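Local coordinates for protein 11R-lipoxygenase (Gersemia fruticosa, PDB 3VF1) that probably adds molecular oxygen to polyunsaturated fatty acids at a non-heme iron centre, as lipoxygenases do, with an activity that depends on calcium, at residues 371-374 with 375-378. Residues are numbered along the deposited sequence; the frame is centred on the assembly and turned at random.
Sequences DWIM and AKLW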
# COMPACT_ATOMS: atom_id res chain seq x y z
N ASP A 371 -12.48 -3.58 34.96
CA ASP A 371 -12.60 -2.19 34.50
C ASP A 371 -11.41 -1.82 33.63
O ASP A 371 -11.58 -1.22 32.58
CB ASP A 371 -12.70 -1.23 35.69
CG ASP A 371 -14.13 -0.95 36.12
OD1 ASP A 371 -15.05 -1.63 35.61
OD2 ASP A 371 -14.34 -0.06 36.96
N TRP A 372 -10.22 -2.18 34.08
CA TRP A 372 -9.00 -1.87 33.34
C TRP A 372 -9.01 -2.53 31.97
O TRP A 372 -8.60 -1.93 30.98
CB TRP A 372 -7.77 -2.31 34.13
CG TRP A 372 -6.48 -2.06 33.40
CD1 TRP A 372 -5.53 -2.98 33.07
CD2 TRP A 372 -6.02 -0.80 32.91
NE1 TRP A 372 -4.50 -2.37 32.40
CE2 TRP A 372 -4.77 -1.03 32.29
CE3 TRP A 372 -6.53 0.50 32.92
CZ2 TRP A 372 -4.03 -0.01 31.69
CZ3 TRP A 372 -5.79 1.51 32.33
CH2 TRP A 372 -4.56 1.25 31.73
N ILE A 373 -9.48 -3.78 31.92
CA ILE A 373 -9.58 -4.49 30.65
C ILE A 373 -10.57 -3.79 29.73
O ILE A 373 -10.31 -3.64 28.53
CB ILE A 373 -10.01 -5.96 30.86
CG1 ILE A 373 -8.83 -6.77 31.39
CG2 ILE A 373 -10.52 -6.57 29.56
CD1 ILE A 373 -9.18 -8.19 31.80
N MET A 374 -11.69 -3.35 30.28
CA MET A 374 -12.69 -2.63 29.51
C MET A 374 -12.08 -1.35 28.92
O MET A 374 -12.23 -1.07 27.73
CB MET A 374 -13.90 -2.28 30.38
CG MET A 374 -14.93 -1.39 29.69
SD MET A 374 -15.80 -2.20 28.33
CE MET A 374 -17.00 -3.18 29.23
N ALA A 375 -11.38 -0.60 29.76
CA ALA A 375 -10.77 0.66 29.34
C ALA A 375 -9.82 0.43 28.17
O ALA A 375 -9.80 1.20 27.21
CB ALA A 375 -10.05 1.31 30.50
N LYS A 376 -9.02 -0.63 28.26
CA LYS A 376 -8.05 -0.94 27.22
C LYS A 376 -8.73 -1.30 25.90
O LYS A 376 -8.26 -0.91 24.83
CB LYS A 376 -7.13 -2.09 27.67
CG LYS A 376 -6.14 -1.69 28.75
CD LYS A 376 -5.13 -2.79 29.03
CE LYS A 376 -5.78 -4.05 29.57
NZ LYS A 376 -4.77 -5.10 29.89
N LEU A 377 -9.83 -2.03 25.98
CA LEU A 377 -10.56 -2.44 24.78
C LEU A 377 -11.07 -1.23 24.00
O LEU A 377 -11.04 -1.22 22.78
CB LEU A 377 -11.73 -3.36 25.14
CG LEU A 377 -11.33 -4.75 25.63
CD1 LEU A 377 -12.53 -5.48 26.24
CD2 LEU A 377 -10.74 -5.57 24.49
N TRP A 378 -11.52 -0.21 24.73
CA TRP A 378 -12.05 1.00 24.09
C TRP A 378 -10.95 1.84 23.46
O TRP A 378 -11.18 2.55 22.49
CB TRP A 378 -12.84 1.83 25.10
CG TRP A 378 -14.25 1.33 25.31
CD1 TRP A 378 -14.69 0.49 26.28
CD2 TRP A 378 -15.39 1.65 24.50
NE1 TRP A 378 -16.04 0.26 26.14
CE2 TRP A 378 -16.49 0.96 25.06
CE3 TRP A 378 -15.59 2.45 23.37
CZ2 TRP A 378 -17.77 1.05 24.52
CZ3 TRP A 378 -16.87 2.53 22.84
CH2 TRP A 378 -17.94 1.84 23.41
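Lys376 lays its aliphatic chain across one face of the Trp372 indole, the two side chains crossing at about a right angle. Lys376 CG makes a CH-pi contact, 4.1 Å from the centroid of the Trp372 five-membered ring, and Lys376 CD comes to 3.5 Å from Trp372 NE1. The indole is brought there by its first torsion (chi1 178°), which swings Trp372 CG away from the backbone N and beside the carbonyl carbon, while the lysine chain bends at chi3. Trp372 NE1 donates to Asp254 OD1, and Lys376 NZ forms a salt bridge to the same oxygen, so one carboxylate oxygen ties both polar ends together. Replacing Trp372 with an alanine would probably leave the lysine methylenes without their aromatic face and Asp254 without its indole N-H partner. The tryptophan-lysine pairing is an i to i+4 contact near the start of the long helix 369-410, which farther along carries the iron ligands His392 and His397; the backbone repeats the spacing, with Ala375 N hydrogen-bonded to Asp371 O at 2.9 Å. One residue pair farther on, Ile373 CG2 meets Leu377 CD1 at 4.0 Å, and both side chains touch Ile612 of helix 609-615. Met374 and Trp378 run side by side in a Met-aromatic contact: with the methionine bent at chi2 and chi3, Met374 SD sits at the indole edge, 4.3 Å from the centroid of the Trp378 five-membered ring and 81° off its normal.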